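Local structure of rutinosidase (6I1A) at residues M240-F245 with V262-H267; S275-L280 with N311-L316; G86-L91 with Y128-I133; A49-G54 with G149-H154. The protein is a secreted rutinosidase of glycoside hydrolase family 5 and probably also releases glucose from the non-reducing ends of beta-1,3-glucans. One frame throughout, in Å; residues are numbered along the deposited sequence.

In the fold
Contact 4 opens first along the chain, at residues 49-54, and closes a long loop at 149-154, joining the start of helix 52-59 to the segment that precedes helix 161-179. Contact 3 opens and closes inside that loop, pairing the beginnings of the barrel strands 90-95 and 131-136; contacts 3 and 4 lie on opposite sides of the chain's centre. Contact 1 follows, pairing strands 239-241 and 261-269, and contact 2 comes last, joining the loops that run into helices 280-290 and 317-331. No two contacts cross. Contacts 1 and 3 touch where Met-240 CE packs 3.8 Å from Ile-133 CD1, whereas contact 2 lies apart, about 25 Å from contact 1 between centres.

Contact 1. Residues M240-F245 with V262-H267; sequences MFQGSF and VFDTHH. With EDO (1,2-ethanediol), chain H.
Gln-242, just after strand 239-241, meets His-266 of the neighbouring parallel strand 261-269 of the TIM barrel; the two strands bracket helix 248-252 in a beta-alpha-beta unit. Backbone bonds set the pairing: Phe-241 N gives to Val-262 O at 2.9 Å, and Asp-264 N gives to Phe-241 O. The chain then bends through an inverse gamma turn centred on Gly-243, and the side chain of Gln-242 takes over the bonding. Its CB lies 4.1 Å from Asp-264 O. With CG opposite the backbone N (chi1 -156°) and a bend at the next bond (chi2 -55°), the chain folds over the imidazole, where CG rests on one face, 3.5 Å from His-266 NE2. CD follows above the same ring toward its rim, the amide stacked on the imidazole with 26° between their planes. At the tip, NE2 donates twice, to Asp-264 O at 3.0 Å and to Ser-244 O at 2.9 Å, while OE1 receives Glu-194 N, so the amide cannot readily turn. His-266 is held in turn: its NE2 donates to Asp-264 OD2, approaching from above the carboxylate plane, and its ND1 is hydrogen-bonded to Glu-194. Asp-264 OD2 also forms a salt bridge with Arg-92. On the face turned to helix 248-252, Phe-241 and Phe-263 lie side by side, CD2 of the former 3.7 Å from CE1 of the latter. A bound 1,2-ethanediol accepts from Gly-243 N through O2, and that hydroxyl donates to Asp-264 O at 2.8 Å.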
loop_
_atom_site.group_PDB
_atom_site.type_symbol
_atom_site.label_atom_id
_atom_site.label_comp_id
_atom_site.label_asym_id
_atom_site.label_seq_id
_atom_site.Cartn_x
_atom_site.Cartn_y
_atom_site.Cartn_z
ATOM N N MET A 240 -17.257 -16.449 -8.851
ATOM C CA MET A 240 -16.081 -15.583 -8.802
ATOM C C MET A 240 -16.344 -14.437 -7.815
ATOM O O MET A 240 -17.292 -13.624 -8.007
ATOM C CB MET A 240 -15.813 -15.045 -10.197
ATOM C CG MET A 240 -14.635 -14.066 -10.240
ATOM S SD MET A 240 -14.058 -13.697 -11.928
ATOM C CE MET A 240 -13.194 -15.202 -12.325
ATOM N N PHE A 241 -15.561 -14.433 -6.760
ATOM C CA PHE A 241 -15.670 -13.490 -5.638
ATOM C C PHE A 241 -14.655 -12.365 -5.820
ATOM O O PHE A 241 -13.432 -12.619 -5.728
ATOM C CB PHE A 241 -15.474 -14.221 -4.318
ATOM C CG PHE A 241 -15.589 -13.360 -3.095
ATOM C CD1 PHE A 241 -16.229 -12.121 -3.111
ATOM C CD2 PHE A 241 -15.070 -13.821 -1.901
ATOM C CE1 PHE A 241 -16.285 -11.327 -1.964
ATOM C CE2 PHE A 241 -15.157 -13.038 -0.758
ATOM C CZ PHE A 241 -15.739 -11.798 -0.784
ATOM N N GLN A 242 -15.164 -11.161 -6.093
ATOM C CA GLN A 242 -14.351 -9.927 -6.125
ATOM C C GLN A 242 -14.386 -9.336 -4.710
ATOM O O GLN A 242 -15.351 -8.636 -4.360
ATOM C CB GLN A 242 -14.910 -8.985 -7.186
ATOM C CG GLN A 242 -13.921 -7.984 -7.738
ATOM C CD GLN A 242 -13.272 -7.154 -6.651
ATOM O OE1 GLN A 242 -13.926 -6.285 -6.061
ATOM N NE2 GLN A 242 -12.000 -7.430 -6.334
ATOM N N GLY A 243 -13.392 -9.694 -3.884
ATOM C CA GLY A 243 -13.375 -9.317 -2.471
ATOM C C GLY A 243 -12.785 -7.952 -2.239
ATOM O O GLY A 243 -11.934 -7.768 -1.362
ATOM N N SER A 244 -13.267 -6.955 -2.966
ATOM C CA SER A 244 -12.798 -5.561 -2.829
ATOM C C SER A 244 -11.290 -5.566 -3.106
ATOM O O SER A 244 -10.816 -6.263 -3.996
ATOM C CB SER A 244 -13.210 -4.983 -1.484
ATOM O OG SER A 244 -13.054 -3.570 -1.433
ATOM N N PHE A 245 -10.527 -4.833 -2.309
ATOM C CA PHE A 245 -9.063 -4.709 -2.452
ATOM C C PHE A 245 -8.408 -5.309 -1.241
ATOM O O PHE A 245 -7.234 -5.010 -0.997
ATOM C CB PHE A 245 -8.675 -3.250 -2.696
ATOM C CG PHE A 245 -9.430 -2.616 -3.831
ATOM C CD1 PHE A 245 -9.095 -2.916 -5.155
ATOM C CD2 PHE A 245 -10.504 -1.803 -3.579
ATOM C CE1 PHE A 245 -9.849 -2.345 -6.191
ATOM C CE2 PHE A 245 -11.248 -1.245 -4.590
ATOM C CZ PHE A 245 -10.927 -1.520 -5.886
ATOM N N VAL A 262 -13.523 -18.948 -7.089
ATOM C CA VAL A 262 -12.290 -18.319 -7.611
ATOM C C VAL A 262 -12.332 -16.861 -7.203
ATOM O O VAL A 262 -13.401 -16.226 -7.259
ATOM C CB VAL A 262 -12.217 -18.513 -9.137
ATOM C CG1 VAL A 262 -13.434 -17.995 -9.883
ATOM C CG2 VAL A 262 -10.941 -17.883 -9.740
ATOM N N PHE A 263 -11.200 -16.299 -6.824
ATOM C CA PHE A 263 -11.127 -14.871 -6.518
ATOM C C PHE A 263 -10.868 -14.048 -7.780
ATOM O O PHE A 263 -10.118 -14.507 -8.640
ATOM C CB PHE A 263 -10.023 -14.594 -5.509
ATOM C CG PHE A 263 -10.313 -15.083 -4.129
ATOM C CD1 PHE A 263 -11.208 -14.397 -3.343
ATOM C CD2 PHE A 263 -9.515 -16.063 -3.562
ATOM C CE1 PHE A 263 -11.462 -14.799 -2.039
ATOM C CE2 PHE A 263 -9.750 -16.479 -2.256
ATOM C CZ PHE A 263 -10.719 -15.812 -1.492
ATOM N N ASP A 264 -11.444 -12.866 -7.823
ATOM C CA ASP A 264 -11.162 -11.872 -8.893
ATOM C C ASP A 264 -10.407 -10.726 -8.247
ATOM O O ASP A 264 -10.962 -9.990 -7.385
ATOM C CB ASP A 264 -12.462 -11.354 -9.467
ATOM C CG ASP A 264 -12.311 -10.202 -10.440
ATOM O OD1 ASP A 264 -11.147 -9.908 -10.782
ATOM O OD2 ASP A 264 -13.332 -9.605 -10.924
ATOM N N THR A 265 -9.127 -10.576 -8.559
ATOM C CA THR A 265 -8.331 -9.445 -8.096
ATOM C C THR A 265 -8.227 -8.361 -9.159
ATOM O O THR A 265 -8.211 -8.687 -10.348
ATOM C CB THR A 265 -6.937 -9.882 -7.646
ATOM O OG1 THR A 265 -6.333 -10.586 -8.742
ATOM C CG2 THR A 265 -6.990 -10.728 -6.388
ATOM N N HIS A 266 -8.265 -7.116 -8.723
ATOM C CA HIS A 266 -8.191 -5.974 -9.664
ATOM C C HIS A 266 -6.922 -5.207 -9.345
ATOM O O HIS A 266 -6.753 -4.771 -8.210
ATOM C CB HIS A 266 -9.401 -5.041 -9.501
ATOM C CG HIS A 266 -10.675 -5.647 -9.937
ATOM N ND1 HIS A 266 -11.883 -4.945 -9.897
ATOM C CD2 HIS A 266 -10.956 -6.860 -10.442
ATOM C CE1 HIS A 266 -12.852 -5.741 -10.350
ATOM N NE2 HIS A 266 -12.327 -6.948 -10.679
ATOM N N HIS A 267 -6.023 -5.069 -10.307
ATOM C CA HIS A 267 -4.715 -4.403 -10.080
ATOM C C HIS A 267 -4.527 -3.256 -11.059
ATOM O O HIS A 267 -4.416 -3.516 -12.278
ATOM C CB HIS A 267 -3.559 -5.431 -10.251
ATOM C CG HIS A 267 -3.587 -6.529 -9.246
ATOM N ND1 HIS A 267 -3.707 -6.303 -7.901
ATOM C CD2 HIS A 267 -3.532 -7.871 -9.440
ATOM C CE1 HIS A 267 -3.678 -7.498 -7.286
ATOM N NE2 HIS A 267 -3.596 -8.478 -8.198
HETATM C C1 EDO H . -9.587 -11.056 -2.819
HETATM O O1 EDO H . -9.703 -10.152 -1.762
HETATM C C2 EDO H . -9.838 -10.330 -4.074
HETATM O O2 EDO H . -10.904 -10.834 -4.717
HETATM O O HOH W 1 -8.494 -6.937 -5.783
#

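Contact 2. Residues S275-L280 with N311-L316; sequences SSSENL and NNTLAL
Two irregular backbones run past each other here, closest at Ser-277 and Asn-312, whose CA atoms are 5.0 Å apart, and are joined directly by Ser-277 N donating to Asn-311 O at 3.3 Å. The same carbonyl oxygen also receives a water that accepts from Glu-278 N, so Asn-311 O serves two donors. Ser-277 carries the centre of the contact. Its hydroxyl stands opposite its own carbonyl carbon (chi1 -60°), which turns OG into the other segment; there it accepts from Thr-313 N at 2.9 Å and lies 3.2 Å from Asn-312 CA. OG spends its own proton on a second water, which donates to Asn-312 OD1, and this buried hydroxyl is thus satisfied as both acceptor and donor. Asn-312 is also held by residues outside the two segments, OD1 by Ala-308 N and ND2 by Ala-349 O. Leu-316 packs its CD1 methyl against two oxygens, 3.7 Å from Ser-277 O and 3.5 Å from Glu-278 OE1, the leucine and glutamate chains crossing at an angle. The other carboxylate oxygen of Glu-278 makes a salt bridge with Arg-319. Within 275-280 the chain is braced internally, Asn-279 N donating to Ser-276 OG at 3.0 Å and Ser-276 N to Asn-279 OD1 at 2.8 Å. The first of these bonds makes an ST motif just before helix 280-290, in one of two beta-to-alpha loops of the TIM barrel that the contact ties together.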
loop_
_atom_site.group_PDB
_atom_site.type_symbol
_atom_site.label_atom_id
_atom_site.label_comp_id
_atom_site.label_asym_id
_atom_site.label_seq_id
_atom_site.Cartn_x
_atom_site.Cartn_y
_atom_site.Cartn_z
ATOM N N SER A 275 4.432 4.817 -9.624
ATOM C CA SER A 275 4.571 4.004 -10.822
ATOM C C SER A 275 4.894 4.861 -12.063
ATOM O O SER A 275 4.395 5.994 -12.176
ATOM C CB SER A 275 3.359 3.179 -11.057
ATOM O OG SER A 275 2.241 4.009 -11.221
ATOM N N SER A 276 5.653 4.270 -12.969
ATOM C CA SER A 276 5.947 4.854 -14.282
ATOM C C SER A 276 5.811 3.778 -15.346
ATOM O O SER A 276 5.796 2.572 -15.033
ATOM C CB SER A 276 7.369 5.421 -14.298
ATOM O OG SER A 276 8.303 4.363 -14.159
ATOM N N SER A 277 5.853 4.152 -16.636
ATOM C CA SER A 277 5.930 3.099 -17.653
ATOM C C SER A 277 7.206 2.265 -17.498
ATOM O O SER A 277 7.188 1.058 -17.724
ATOM C CB SER A 277 5.778 3.596 -19.032
ATOM O OG SER A 277 4.522 4.238 -19.237
ATOM N N GLU A 278 8.319 2.919 -17.133
ATOM C CA GLU A 278 9.606 2.215 -17.025
ATOM C C GLU A 278 9.556 1.174 -15.922
ATOM O O GLU A 278 10.081 0.068 -16.128
ATOM C CB GLU A 278 10.733 3.219 -16.760
ATOM C CG GLU A 278 12.108 2.564 -16.702
ATOM C CD GLU A 278 12.486 1.877 -18.012
ATOM O OE1 GLU A 278 12.227 2.486 -19.041
ATOM O OE2 GLU A 278 12.907 0.677 -18.004
ATOM N N ASN A 279 8.985 1.500 -14.757
ATOM C CA ASN A 279 9.043 0.600 -13.589
ATOM C C ASN A 279 7.778 -0.254 -13.452
ATOM O O ASN A 279 7.702 -1.055 -12.488
ATOM C CB ASN A 279 9.344 1.370 -12.297
ATOM C CG ASN A 279 8.237 2.237 -11.802
ATOM O OD1 ASN A 279 7.059 2.015 -12.132
ATOM N ND2 ASN A 279 8.566 3.231 -10.992
ATOM N N LEU A 280 6.841 -0.124 -14.401
ATOM C CA LEU A 280 5.531 -0.807 -14.221
ATOM C C LEU A 280 5.733 -2.285 -13.979
ATOM O O LEU A 280 5.009 -2.875 -13.166
ATOM C CB LEU A 280 4.659 -0.564 -15.437
ATOM C CG LEU A 280 3.187 -0.912 -15.174
ATOM C CD1 LEU A 280 2.520 0.173 -14.370
ATOM C CD2 LEU A 280 2.441 -1.165 -16.457
ATOM N N ASN A 311 4.859 9.653 -15.820
ATOM C CA ASN A 311 5.805 9.319 -16.906
ATOM C C ASN A 311 5.320 8.111 -17.705
ATOM O O ASN A 311 6.062 7.149 -17.907
ATOM C CB ASN A 311 7.201 9.008 -16.342
ATOM C CG ASN A 311 7.822 10.199 -15.649
ATOM O OD1 ASN A 311 7.378 11.318 -15.825
ATOM N ND2 ASN A 311 8.813 9.946 -14.820
ATOM N N ASN A 312 4.121 8.242 -18.246
ATOM C CA ASN A 312 3.627 7.276 -19.238
ATOM C C ASN A 312 4.345 7.456 -20.554
ATOM O O ASN A 312 4.467 8.635 -21.018
ATOM C CB ASN A 312 2.121 7.367 -19.439
ATOM C CG ASN A 312 1.351 6.810 -18.233
ATOM O OD1 ASN A 312 1.206 5.581 -18.154
ATOM N ND2 ASN A 312 0.891 7.679 -17.341
ATOM N N THR A 313 4.757 6.370 -21.120
ATOM C CA THR A 313 5.333 6.379 -22.480
ATOM C C THR A 313 4.630 5.383 -23.364
ATOM O O THR A 313 4.385 4.198 -23.008
ATOM C CB THR A 313 6.844 6.166 -22.428
ATOM O OG1 THR A 313 7.151 4.824 -22.092
ATOM C CG2 THR A 313 7.573 6.951 -21.360
ATOM N N LEU A 314 4.393 5.827 -24.575
ATOM C CA LEU A 314 3.813 4.945 -25.579
ATOM C C LEU A 314 4.732 3.824 -26.005
ATOM O O LEU A 314 4.300 2.770 -26.480
ATOM C CB LEU A 314 3.367 5.820 -26.755
ATOM C CG LEU A 314 2.332 6.890 -26.417
ATOM C CD1 LEU A 314 2.180 7.882 -27.556
ATOM C CD2 LEU A 314 1.007 6.244 -26.146
ATOM N N ALA A 315 6.061 4.109 -25.961
ATOM C CA ALA A 315 7.056 3.168 -26.459
ATOM C C ALA A 315 7.053 1.845 -25.658
ATOM O O ALA A 315 7.460 0.842 -26.233
ATOM C CB ALA A 315 8.435 3.830 -26.393
ATOM N N LEU A 316 6.658 1.879 -24.386
ATOM C CA LEU A 316 6.772 0.701 -23.512
ATOM C C LEU A 316 5.425 -0.027 -23.403
ATOM O O LEU A 316 5.373 -0.907 -22.599
ATOM C CB LEU A 316 7.273 1.138 -22.145
ATOM C CG LEU A 316 8.774 1.514 -22.085
ATOM C CD1 LEU A 316 9.147 2.097 -20.742
ATOM C CD2 LEU A 316 9.620 0.306 -22.403
HETATM O O HOH W 2 2.021 3.095 -19.099
HETATM O O HOH W 3 8.542 5.814 -17.755
#

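Contact 3. Residues G86-L91 with Y128-I133; sequences GGITVL and YNMHII. With EDO (1,2-ethanediol), chain L.
Leu-91 and Met-130 pass each other at a slant, the thioether sulfur lying against the branch point of the leucine, with Met-130 SD 3.7 Å from Leu-91 CG. Beyond CG the methionine is fully extended (chi2 -164°, chi3 -172°), and this carries its methyl past Leu-91 until CE rests 3.4 Å from Ile-88 O. Ile-132 lies alongside Leu-91 and points the same way, their CD1 atoms 3.9 Å apart. These side chains form a layer against helices 77-85 and 113-128, where Ala-84 touches Met-130 and Ala-124 touches both Met-130 and Leu-91. The backbones beneath are adjacent parallel strands, 90-95 and 131-136, of the TIM barrel, linked through helix 113-128 as a beta-alpha-beta unit. Three hydrogen bonds stitch them in register: His-131 N to Thr-89 O at 3.0 Å, Leu-91 N to His-131 O at 2.9 Å, and Ile-133 N to Leu-91 O at 2.8 Å. Val-90 and His-131 project from the sheet face opposite to Leu-91; Val-90 CG1 packs obliquely on Ile-133 CD1 at 4.0 Å, while His-131 NE2 is hydrogen-bonded to Thr-188 OG1.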
loop_
_atom_site.group_PDB
_atom_site.type_symbol
_atom_site.label_atom_id
_atom_site.label_comp_id
_atom_site.label_asym_id
_atom_site.label_seq_id
_atom_site.Cartn_x
_atom_site.Cartn_y
_atom_site.Cartn_z
ATOM N N GLY A 86 -6.424 -11.945 -31.609
ATOM C CA GLY A 86 -5.345 -11.572 -30.665
ATOM C C GLY A 86 -5.110 -12.610 -29.577
ATOM O O GLY A 86 -4.291 -12.320 -28.678
ATOM N N GLY A 87 -5.770 -13.774 -29.559
ATOM C CA GLY A 87 -5.567 -14.863 -28.598
ATOM C C GLY A 87 -6.520 -14.800 -27.366
ATOM O O GLY A 87 -6.238 -15.526 -26.400
ATOM N N ILE A 88 -7.531 -13.963 -27.417
ATOM C CA ILE A 88 -8.488 -13.878 -26.279
ATOM C C ILE A 88 -9.294 -15.176 -26.210
ATOM O O ILE A 88 -9.873 -15.623 -27.241
ATOM C CB ILE A 88 -9.381 -12.650 -26.411
ATOM C CG1 ILE A 88 -8.552 -11.367 -26.290
ATOM C CG2 ILE A 88 -10.562 -12.623 -25.456
ATOM C CD1 ILE A 88 -7.809 -11.244 -24.955
ATOM N N THR A 89 -9.425 -15.709 -24.992
ATOM C CA THR A 89 -10.235 -16.917 -24.746
ATOM C C THR A 89 -11.227 -16.740 -23.584
ATOM O O THR A 89 -11.984 -17.690 -23.299
ATOM C CB THR A 89 -9.380 -18.120 -24.411
ATOM O OG1 THR A 89 -8.622 -17.885 -23.243
ATOM C CG2 THR A 89 -8.457 -18.491 -25.551
ATOM N N VAL A 90 -11.300 -15.563 -22.959
ATOM C CA VAL A 90 -12.250 -15.283 -21.852
ATOM C C VAL A 90 -12.848 -13.911 -22.062
ATOM O O VAL A 90 -12.081 -12.961 -22.402
ATOM C CB VAL A 90 -11.519 -15.314 -20.507
ATOM C CG1 VAL A 90 -12.448 -14.948 -19.366
ATOM C CG2 VAL A 90 -10.884 -16.666 -20.281
ATOM N N LEU A 91 -14.144 -13.768 -21.869
ATOM C CA LEU A 91 -14.825 -12.475 -21.892
ATOM C C LEU A 91 -15.402 -12.216 -20.526
ATOM O O LEU A 91 -16.222 -13.028 -20.063
ATOM C CB LEU A 91 -15.926 -12.404 -22.951
ATOM C CG LEU A 91 -15.506 -12.687 -24.400
ATOM C CD1 LEU A 91 -16.702 -12.783 -25.322
ATOM C CD2 LEU A 91 -14.521 -11.657 -24.889
ATOM N N TYR A 128 -15.561 -19.858 -30.924
ATOM C CA TYR A 128 -14.211 -19.913 -30.340
ATOM C C TYR A 128 -14.115 -20.652 -29.001
ATOM O O TYR A 128 -13.007 -20.752 -28.463
ATOM C CB TYR A 128 -13.709 -18.484 -30.160
ATOM C CG TYR A 128 -13.656 -17.687 -31.420
ATOM C CD1 TYR A 128 -12.769 -18.009 -32.436
ATOM C CD2 TYR A 128 -14.539 -16.662 -31.674
ATOM C CE1 TYR A 128 -12.755 -17.289 -33.620
ATOM C CE2 TYR A 128 -14.519 -15.920 -32.856
ATOM C CZ TYR A 128 -13.626 -16.258 -33.840
ATOM O OH TYR A 128 -13.546 -15.524 -35.018
ATOM N N ASN A 129 -15.231 -21.140 -28.475
ATOM C CA ASN A 129 -15.274 -21.836 -27.179
ATOM C C ASN A 129 -14.724 -20.918 -26.054
ATOM O O ASN A 129 -14.035 -21.411 -25.144
ATOM C CB ASN A 129 -14.542 -23.167 -27.185
ATOM C CG ASN A 129 -14.916 -24.007 -25.976
ATOM O OD1 ASN A 129 -16.031 -23.873 -25.463
ATOM N ND2 ASN A 129 -14.003 -24.846 -25.532
ATOM N N MET A 130 -14.957 -19.614 -26.164
ATOM C CA MET A 130 -14.541 -18.681 -25.078
ATOM C C MET A 130 -15.325 -19.006 -23.788
ATOM O O MET A 130 -16.493 -19.474 -23.888
ATOM C CB MET A 130 -14.773 -17.228 -25.449
ATOM C CG MET A 130 -13.898 -16.782 -26.643
ATOM S SD MET A 130 -13.841 -15.017 -26.737
ATOM C CE MET A 130 -12.980 -14.809 -28.313
ATOM N N HIS A 131 -14.714 -18.698 -22.646
ATOM C CA HIS A 131 -15.407 -18.753 -21.316
ATOM C C HIS A 131 -15.970 -17.374 -21.015
ATOM O O HIS A 131 -15.284 -16.395 -21.362
ATOM C CB HIS A 131 -14.468 -19.259 -20.225
ATOM C CG HIS A 131 -15.165 -19.649 -18.945
ATOM N ND1 HIS A 131 -15.921 -20.790 -18.835
ATOM C CD2 HIS A 131 -15.327 -18.954 -17.771
ATOM C CE1 HIS A 131 -16.438 -20.835 -17.611
ATOM N NE2 HIS A 131 -16.125 -19.741 -16.968
ATOM N N ILE A 132 -17.151 -17.295 -20.438
ATOM C CA ILE A 132 -17.872 -16.054 -20.185
ATOM C C ILE A 132 -17.973 -15.847 -18.683
ATOM O O ILE A 132 -18.589 -16.698 -18.010
ATOM C CB ILE A 132 -19.252 -16.042 -20.841
ATOM C CG1 ILE A 132 -19.227 -16.477 -22.318
ATOM C CG2 ILE A 132 -19.899 -14.712 -20.665
ATOM C CD1 ILE A 132 -18.490 -15.500 -23.250
ATOM N N ILE A 133 -17.518 -14.716 -18.187
ATOM C CA ILE A 133 -17.789 -14.290 -16.795
ATOM C C ILE A 133 -18.905 -13.253 -16.800
ATOM O O ILE A 133 -18.731 -12.194 -17.417
ATOM C CB ILE A 133 -16.572 -13.706 -16.108
ATOM C CG1 ILE A 133 -15.425 -14.716 -16.060
ATOM C CG2 ILE A 133 -16.884 -13.141 -14.715
ATOM C CD1 ILE A 133 -14.070 -14.069 -15.843
HETATM C C1 EDO L . -4.113 -12.485 -25.587
HETATM O O1 EDO L . -4.437 -11.309 -26.201
HETATM C C2 EDO L . -2.689 -12.834 -25.644
HETATM O O2 EDO L . -2.464 -13.990 -24.806
#

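Contact 4. Residues A49-G54 with G149-H154; sequences ASDEWG and GEATGH. With EDO (1,2-ethanediol), chain V; EDO (1,2-ethanediol), chain I.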
loop_
_atom_site.group_PDB
_atom_site.type_symbol
_atom_site.label_atom_id
_atom_site.label_comp_id
_atom_site.label_asym_id
_atom_site.label_seq_id
_atom_site.Cartn_x
_atom_site.Cartn_y
_atom_site.Cartn_z
ATOM N N ALA A 49 -23.533 14.841 -15.882
ATOM C CA ALA A 49 -23.659 13.852 -14.791
ATOM C C ALA A 49 -22.320 13.128 -14.578
ATOM O O ALA A 49 -21.572 12.874 -15.537
ATOM C CB ALA A 49 -24.740 12.857 -15.159
ATOM N N SER A 50 -22.094 12.714 -13.354
ATOM C CA SER A 50 -20.903 11.927 -12.976
ATOM C C SER A 50 -21.112 10.449 -13.252
ATOM O O SER A 50 -20.107 9.738 -13.349
ATOM C CB SER A 50 -20.518 12.127 -11.570
ATOM O OG SER A 50 -21.545 11.653 -10.692
ATOM N N ASP A 51 -22.362 9.993 -13.417
ATOM C CA ASP A 51 -22.712 8.550 -13.356
ATOM C C ASP A 51 -23.766 8.202 -14.399
ATOM O O ASP A 51 -24.428 9.091 -14.961
ATOM C CB ASP A 51 -23.147 8.197 -11.945
ATOM C CG ASP A 51 -24.269 9.027 -11.343
ATOM O OD1 ASP A 51 -24.838 9.936 -12.085
ATOM O OD2 ASP A 51 -24.597 8.807 -10.134
ATOM N N GLU A 52 -23.880 6.919 -14.699
ATOM C CA GLU A 52 -24.882 6.393 -15.620
ATOM C C GLU A 52 -26.270 6.797 -15.086
ATOM O O GLU A 52 -27.147 7.160 -15.923
ATOM C CB GLU A 52 -24.747 4.871 -15.765
ATOM C CG GLU A 52 -25.806 4.271 -16.671
ATOM C CD GLU A 52 -25.711 2.787 -16.923
ATOM O OE1 GLU A 52 -24.671 2.178 -16.629
ATOM O OE2 GLU A 52 -26.731 2.274 -17.481
ATOM N N TRP A 53 -26.482 6.660 -13.799
ATOM C CA TRP A 53 -27.759 7.048 -13.122
ATOM C C TRP A 53 -28.185 8.445 -13.569
ATOM O O TRP A 53 -29.297 8.640 -14.092
ATOM C CB TRP A 53 -27.555 6.956 -11.616
ATOM C CG TRP A 53 -28.781 7.246 -10.803
ATOM C CD1 TRP A 53 -29.325 8.469 -10.550
ATOM C CD2 TRP A 53 -29.521 6.306 -9.981
ATOM N NE1 TRP A 53 -30.385 8.351 -9.670
ATOM C CE2 TRP A 53 -30.523 7.047 -9.306
ATOM C CE3 TRP A 53 -29.459 4.925 -9.788
ATOM C CZ2 TRP A 53 -31.452 6.428 -8.462
ATOM C CZ3 TRP A 53 -30.338 4.330 -8.912
ATOM C CH2 TRP A 53 -31.319 5.074 -8.274
ATOM N N GLY A 54 -27.303 9.423 -13.430
ATOM C CA GLY A 54 -27.629 10.825 -13.771
ATOM C C GLY A 54 -27.702 11.028 -15.271
ATOM O O GLY A 54 -28.493 11.885 -15.717
ATOM N N GLY A 149 -21.081 1.036 -8.877
ATOM C CA GLY A 149 -21.760 0.283 -7.831
ATOM C C GLY A 149 -23.275 0.467 -7.886
ATOM O O GLY A 149 -23.964 -0.328 -7.195
ATOM N N GLU A 150 -23.748 1.510 -8.557
ATOM C CA GLU A 150 -25.178 1.850 -8.829
ATOM C C GLU A 150 -25.200 3.327 -9.253
ATOM O O GLU A 150 -25.852 3.675 -10.244
ATOM C CB GLU A 150 -26.103 1.720 -7.612
ATOM C CG GLU A 150 -27.516 2.253 -7.932
ATOM C CD GLU A 150 -28.488 2.017 -6.800
ATOM O OE1 GLU A 150 -28.433 2.657 -5.734
ATOM O OE2 GLU A 150 -29.347 1.100 -6.980
ATOM N N ALA A 151 -24.618 4.202 -8.449
ATOM C CA ALA A 151 -24.631 5.668 -8.652
ATOM C C ALA A 151 -23.663 6.336 -7.689
ATOM O O ALA A 151 -23.398 5.838 -6.575
ATOM C CB ALA A 151 -26.014 6.229 -8.428
ATOM N N THR A 152 -23.194 7.522 -8.122
ATOM C CA THR A 152 -22.352 8.348 -7.250
ATOM C C THR A 152 -23.033 8.616 -5.934
ATOM O O THR A 152 -24.231 9.049 -5.934
ATOM C CB THR A 152 -21.957 9.648 -7.955
ATOM O OG1 THR A 152 -21.364 9.329 -9.186
ATOM C CG2 THR A 152 -20.998 10.459 -7.100
ATOM N N GLY A 153 -22.388 8.395 -4.806
ATOM C CA GLY A 153 -22.925 8.691 -3.487
ATOM C C GLY A 153 -23.856 7.626 -2.941
ATOM O O GLY A 153 -24.334 7.829 -1.814
ATOM N N HIS A 154 -24.023 6.459 -3.588
ATOM C CA HIS A 154 -24.923 5.390 -3.100
ATOM C C HIS A 154 -24.137 4.274 -2.421
ATOM O O HIS A 154 -23.411 3.545 -3.117
ATOM C CB HIS A 154 -25.786 4.802 -4.208
ATOM C CG HIS A 154 -26.788 5.720 -4.822
ATOM N ND1 HIS A 154 -27.895 5.199 -5.508
ATOM C CD2 HIS A 154 -26.876 7.058 -4.906
ATOM C CE1 HIS A 154 -28.561 6.219 -6.016
ATOM N NE2 HIS A 154 -28.021 7.379 -5.659
HETATM C C1 EDO V . -32.466 0.612 -6.373
HETATM O O1 EDO V . -33.583 0.073 -5.615
HETATM C C2 EDO V . -32.127 2.089 -6.207
HETATM O O2 EDO V . -31.310 2.479 -5.037
HETATM C C1 EDO I . -18.054 8.437 -10.291
HETATM O O1 EDO I . -19.020 7.850 -9.470
HETATM C C2 EDO I . -17.293 9.405 -9.536
HETATM O O2 EDO I . -18.050 10.561 -9.183
HETATM O O HOH W 4 -25.784 10.108 -8.081
HETATM O O HOH W 5 -24.629 4.905 -12.276
#
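Hydrogen bonds join Ser-50 and Asp-51 to Thr-152, packing the loop between barrel strand 131-136 and helix 161-179 on the start of helix 52-59. Thr-152 N donates at 2.8 Å to Asp-51 OD2, which offers its anti lone pair, and Ser-50 OG is hydrogen-bonded to Thr-152 OG1 at 2.8 Å. Asp-51, the N-cap of helix 52-59, takes Gly-54 N on OD1 at 2.9 Å. Waters bridge Asp-51 OD2 to Thr-152 O and Trp-53 N to Glu-150 O. Of two bound 1,2-ethanediols, one donates through O2 to Glu-150 OE1 (3.0 Å), and the other is hydrogen-bonded through O1 to Thr-152 OG1.

The aromatic contact is edge-to-face. With CG opposite its backbone N (chi1 -177°), Trp-53 lays its indole along Glu-150, and His-154 directs its CE1 edge at one face of the six-membered ring, 3.7 Å from CH2, with the planes at 73°. Ala-151 CB touches Trp-53 obliquely near the rim of the indole, on the side where His-154 CE1 lies, and sits 3.4 Å above the His-154 plane, over the ring centre. A type II turn runs from Ala-151 to His-154.

Glu-150 accepts His-154 ND1 on OE1 at 2.6 Å, almost straight (177°); its OE2 is bonded to Tyr-97 OH and Gly-141 N. The short bond to OE1 fixes the rotation of the imidazole, and the carboxylate probably stabilises positive charge on it, which would polarise the CE1 edge.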